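Local coordinates for succinate dehydrogenase subunit B (Mycolicibacterium smegmatis MC2 51, PDB 6LUM), which probably carries electrons through its three iron-sulfur clusters from the flavoprotein subunit toward the membrane subunits as succinate is oxidised, at residues Gln160-Thr171 with Val200-Arg210. Numbering follows the deposited sequence.
Sequences QSPTDRARYDDT and VNAHRFIFDSR
With CG of Tyr168 turned between its own N and C (chi1 61°) and CG of Asp208 anti to its backbone N (chi1 -164°), ring and carboxylate meet at the seam where the loop and short helical turn of 160-171, in the 4Fe-4S dicluster domain, lie against helix 196-206 and the turn after it. CB of Tyr168 rests 3.6 Å from the carbonyl O of Arg204, and its CD1 is 3.3 Å from O of Phe207. Over one ring face lies the carboxylate of Asp208, CG 3.8 Å above the plane and toward the rim; O of Arg165 lies over the rim of the opposite face. Asp208 also pairs with Arg204 (NH1 to OD2, 3.3 Å), probably keeping that carboxylate ionised, while Arg204 NH2 hydrogen-bonds to Gly101 O of subunit A. An alanine in place of Tyr168 would probably open a gap between Arg165 and Asp208 and leave the carbonyls of Arg204 and Phe207 without their packing partner. On the side toward subunit D, Arg167 presents its guanidinium at the edge of the Phe207 ring, the planes 79° apart and CZ 3.7 Å from CD2; its NH2 hydrogen-bonds to Arg24 O of that subunit. Toward the 4Fe-4S cluster, about 5 Å from the Val200 side chain, Val200 CG1 packs on Thr171 CG2. Here OG1 of Thr171 donates to Tyr168 O and accepts from His203 ND1 at 3.2 Å, lying close to the imidazole plane.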
loop_
_atom_site.group_PDB
_atom_site.type_symbol
_atom_site.label_atom_id
_atom_site.label_comp_id
_atom_site.label_asym_id
_atom_site.label_seq_id
_atom_site.Cartn_x
_atom_site.Cartn_y
_atom_site.Cartn_z
ATOM N N GLN J 160 -1.037 16.683 22.832
ATOM C CA GLN J 160 -0.871 17.725 21.828
ATOM C C GLN J 160 -0.898 19.072 22.532
ATOM O O GLN J 160 -1.734 19.296 23.406
ATOM C CB GLN J 160 -1.970 17.640 20.775
ATOM C CG GLN J 160 -2.073 18.827 19.869
ATOM C CD GLN J 160 -2.840 18.506 18.625
ATOM O OE1 GLN J 160 -2.494 17.589 17.897
ATOM N NE2 GLN J 160 -3.897 19.251 18.377
ATOM N N SER J 161 0.015 19.949 22.166
ATOM C CA SER J 161 0.169 21.215 22.854
ATOM C C SER J 161 -0.957 22.172 22.495
ATOM O O SER J 161 -1.545 22.079 21.419
ATOM C CB SER J 161 1.501 21.843 22.478
ATOM O OG SER J 161 2.563 20.978 22.809
ATOM N N PRO J 162 -1.272 23.120 23.379
ATOM C CA PRO J 162 -2.187 24.200 22.998
ATOM C C PRO J 162 -1.617 25.131 21.950
ATOM O O PRO J 162 -2.328 26.032 21.493
ATOM C CB PRO J 162 -2.423 24.936 24.321
ATOM C CG PRO J 162 -1.282 24.574 25.161
ATOM C CD PRO J 162 -0.928 23.179 24.803
ATOM N N THR J 163 -0.357 24.950 21.567
ATOM C CA THR J 163 0.257 25.676 20.465
ATOM C C THR J 163 0.133 24.940 19.145
ATOM O O THR J 163 -0.139 25.566 18.120
ATOM C CB THR J 163 1.740 25.917 20.755
ATOM O OG1 THR J 163 1.875 26.621 21.993
ATOM C CG2 THR J 163 2.366 26.737 19.653
ATOM N N ASP J 164 0.328 23.622 19.160
ATOM C CA ASP J 164 0.090 22.814 17.974
ATOM C C ASP J 164 -1.391 22.676 17.686
ATOM O O ASP J 164 -1.772 22.369 16.553
ATOM C CB ASP J 164 0.695 21.429 18.152
ATOM C CG ASP J 164 2.124 21.473 18.611
ATOM O OD1 ASP J 164 2.920 22.219 18.013
ATOM O OD2 ASP J 164 2.454 20.758 19.575
ATOM N N ARG J 165 -2.235 22.865 18.697
ATOM C CA ARG J 165 -3.670 22.758 18.485
ATOM C C ARG J 165 -4.207 23.980 17.758
ATOM O O ARG J 165 -5.046 23.856 16.863
ATOM C CB ARG J 165 -4.378 22.560 19.823
ATOM C CG ARG J 165 -5.820 23.008 19.848
ATOM C CD ARG J 165 -6.724 22.006 19.176
ATOM N NE ARG J 165 -8.103 22.472 19.132
ATOM C CZ ARG J 165 -8.733 22.839 18.024
ATOM N NH1 ARG J 165 -8.105 22.795 16.864
ATOM N NH2 ARG J 165 -9.991 23.249 18.076
ATOM N N ALA J 166 -3.722 25.163 18.106
ATOM C CA ALA J 166 -4.219 26.399 17.524
ATOM C C ALA J 166 -3.686 26.656 16.128
ATOM O O ALA J 166 -3.851 27.763 15.613
ATOM C CB ALA J 166 -3.873 27.579 18.427
ATOM N N ARG J 167 -3.057 25.670 15.504
ATOM C CA ARG J 167 -2.503 25.845 14.171
ATOM C C ARG J 167 -3.486 25.418 13.093
ATOM O O ARG J 167 -3.735 26.169 12.149
ATOM C CB ARG J 167 -1.203 25.057 14.042
ATOM C CG ARG J 167 -0.278 25.552 12.971
ATOM C CD ARG J 167 0.538 24.397 12.462
ATOM N NE ARG J 167 1.840 24.789 11.937
ATOM C CZ ARG J 167 2.768 23.919 11.558
ATOM N NH1 ARG J 167 2.534 22.617 11.650
ATOM N NH2 ARG J 167 3.930 24.344 11.093
ATOM N N TYR J 168 -4.050 24.224 13.211
ATOM C CA TYR J 168 -5.055 23.761 12.269
ATOM C C TYR J 168 -6.447 24.223 12.636
ATOM O O TYR J 168 -7.416 23.732 12.063
ATOM C CB TYR J 168 -5.031 22.241 12.155
ATOM C CG TYR J 168 -5.317 21.494 13.430
ATOM C CD1 TYR J 168 -4.300 21.140 14.286
ATOM C CD2 TYR J 168 -6.601 21.116 13.756
ATOM C CE1 TYR J 168 -4.554 20.453 15.428
ATOM C CE2 TYR J 168 -6.861 20.431 14.899
ATOM C CZ TYR J 168 -5.835 20.097 15.732
ATOM O OH TYR J 168 -6.089 19.403 16.888
ATOM N N ASP J 169 -6.569 25.140 13.581
ATOM C CA ASP J 169 -7.828 25.810 13.811
ATOM C C ASP J 169 -8.227 26.591 12.562
ATOM O O ASP J 169 -7.443 26.765 11.629
ATOM C CB ASP J 169 -7.703 26.738 15.010
ATOM C CG ASP J 169 -9.023 27.240 15.496
ATOM O OD1 ASP J 169 -9.454 26.820 16.586
ATOM O OD2 ASP J 169 -9.631 28.066 14.790
ATOM N N ASP J 170 -9.480 27.034 12.540
ATOM C CA ASP J 170 -10.030 27.869 11.476
ATOM C C ASP J 170 -10.269 27.080 10.197
ATOM O O ASP J 170 -10.944 27.562 9.291
ATOM C CB ASP J 170 -9.118 29.072 11.214
ATOM C CG ASP J 170 -9.516 29.858 9.989
ATOM O OD1 ASP J 170 -10.420 30.711 10.083
ATOM O OD2 ASP J 170 -8.916 29.620 8.929
ATOM N N THR J 171 -9.789 25.849 10.130
ATOM C CA THR J 171 -10.207 24.928 9.092
ATOM C C THR J 171 -11.021 23.789 9.663
ATOM O O THR J 171 -11.460 22.915 8.913
ATOM C CB THR J 171 -9.007 24.372 8.333
ATOM O OG1 THR J 171 -7.970 24.054 9.256
ATOM C CG2 THR J 171 -8.498 25.380 7.352
ATOM N N VAL J 200 -9.230 22.592 2.007
ATOM C CA VAL J 200 -9.397 23.021 3.394
ATOM C C VAL J 200 -9.390 21.822 4.333
ATOM O O VAL J 200 -8.687 21.801 5.353
ATOM C CB VAL J 200 -10.692 23.834 3.545
ATOM C CG1 VAL J 200 -11.138 23.832 4.965
ATOM C CG2 VAL J 200 -10.470 25.223 3.103
ATOM N N ASN J 201 -10.177 20.805 4.007
ATOM C CA ASN J 201 -10.247 19.639 4.868
ATOM C C ASN J 201 -9.002 18.776 4.801
ATOM O O ASN J 201 -8.865 17.866 5.616
ATOM C CB ASN J 201 -11.479 18.824 4.515
ATOM C CG ASN J 201 -12.742 19.497 4.948
ATOM O OD1 ASN J 201 -13.144 19.395 6.099
ATOM N ND2 ASN J 201 -13.369 20.212 4.038
ATOM N N ALA J 202 -8.109 19.014 3.847
ATOM C CA ALA J 202 -6.794 18.394 3.880
ATOM C C ALA J 202 -5.777 19.227 4.639
ATOM O O ALA J 202 -4.884 18.665 5.261
ATOM C CB ALA J 202 -6.285 18.147 2.464
ATOM N N HIS J 203 -5.869 20.553 4.564
ATOM C CA HIS J 203 -5.069 21.419 5.418
ATOM C C HIS J 203 -5.281 21.073 6.878
ATOM O O HIS J 203 -4.327 21.021 7.664
ATOM C CB HIS J 203 -5.447 22.871 5.132
ATOM C CG HIS J 203 -4.847 23.874 6.064
ATOM N ND1 HIS J 203 -5.377 24.151 7.301
ATOM C CD2 HIS J 203 -3.802 24.716 5.909
ATOM C CE1 HIS J 203 -4.666 25.097 7.882
ATOM N NE2 HIS J 203 -3.705 25.458 7.058
ATOM N N ARG J 204 -6.532 20.800 7.247
ATOM C CA ARG J 204 -6.856 20.450 8.627
ATOM C C ARG J 204 -6.020 19.279 9.128
ATOM O O ARG J 204 -5.625 19.244 10.295
ATOM C CB ARG J 204 -8.347 20.128 8.733
ATOM C CG ARG J 204 -8.860 19.945 10.137
ATOM C CD ARG J 204 -8.727 18.509 10.571
ATOM N NE ARG J 204 -9.150 18.293 11.940
ATOM C CZ ARG J 204 -8.733 17.275 12.676
ATOM N NH1 ARG J 204 -7.864 16.425 12.183
ATOM N NH2 ARG J 204 -9.153 17.131 13.914
ATOM N N PHE J 205 -5.755 18.299 8.269
ATOM C CA PHE J 205 -5.039 17.093 8.665
ATOM C C PHE J 205 -3.551 17.160 8.387
ATOM O O PHE J 205 -2.777 16.448 9.026
ATOM C CB PHE J 205 -5.598 15.877 7.938
ATOM C CG PHE J 205 -6.915 15.438 8.444
ATOM C CD1 PHE J 205 -7.014 14.756 9.630
ATOM C CD2 PHE J 205 -8.058 15.708 7.739
ATOM C CE1 PHE J 205 -8.226 14.357 10.096
ATOM C CE2 PHE J 205 -9.267 15.319 8.212
ATOM C CZ PHE J 205 -9.348 14.641 9.389
ATOM N N ILE J 206 -3.137 17.968 7.422
ATOM C CA ILE J 206 -1.717 18.135 7.165
ATOM C C ILE J 206 -1.073 18.917 8.294
ATOM O O ILE J 206 0.056 18.626 8.700
ATOM C CB ILE J 206 -1.510 18.811 5.801
ATOM C CG1 ILE J 206 -1.725 17.802 4.683
ATOM C CG2 ILE J 206 -0.146 19.407 5.706
ATOM C CD1 ILE J 206 -1.973 18.428 3.364
ATOM N N PHE J 207 -1.779 19.899 8.845
ATOM C CA PHE J 207 -1.211 20.697 9.919
ATOM C C PHE J 207 -1.669 20.232 11.293
ATOM O O PHE J 207 -1.756 21.032 12.225
ATOM C CB PHE J 207 -1.522 22.169 9.690
ATOM C CG PHE J 207 -0.738 22.757 8.563
ATOM C CD1 PHE J 207 -1.101 22.528 7.255
ATOM C CD2 PHE J 207 0.391 23.493 8.803
ATOM C CE1 PHE J 207 -0.375 23.045 6.227
ATOM C CE2 PHE J 207 1.113 24.009 7.771
ATOM C CZ PHE J 207 0.728 23.785 6.488
ATOM N N ASP J 208 -1.937 18.939 11.434
ATOM C CA ASP J 208 -2.283 18.306 12.700
ATOM C C ASP J 208 -1.084 17.508 13.185
ATOM O O ASP J 208 -0.581 16.645 12.463
ATOM C CB ASP J 208 -3.496 17.395 12.535
ATOM C CG ASP J 208 -4.120 17.018 13.847
ATOM O OD1 ASP J 208 -3.716 17.583 14.874
ATOM O OD2 ASP J 208 -5.020 16.160 13.858
ATOM N N SER J 209 -0.635 17.789 14.409
ATOM C CA SER J 209 0.579 17.161 14.917
ATOM C C SER J 209 0.438 15.651 15.013
ATOM O O SER J 209 1.363 14.913 14.662
ATOM C CB SER J 209 0.933 17.738 16.278
ATOM O OG SER J 209 0.893 19.141 16.230
ATOM N N ARG J 210 -0.702 15.172 15.491
ATOM C CA ARG J 210 -0.874 13.742 15.724
ATOM C C ARG J 210 -1.344 13.013 14.477
ATOM O O ARG J 210 -2.313 12.268 14.506
ATOM C CB ARG J 210 -1.837 13.517 16.879
ATOM C CG ARG J 210 -2.904 14.560 17.039
ATOM C CD ARG J 210 -3.882 14.105 18.086
ATOM N NE ARG J 210 -4.886 15.107 18.404
ATOM C CZ ARG J 210 -6.050 15.227 17.778
ATOM N NH1 ARG J 210 -6.359 14.411 16.789
ATOM N NH2 ARG J 210 -6.901 16.169 18.142
#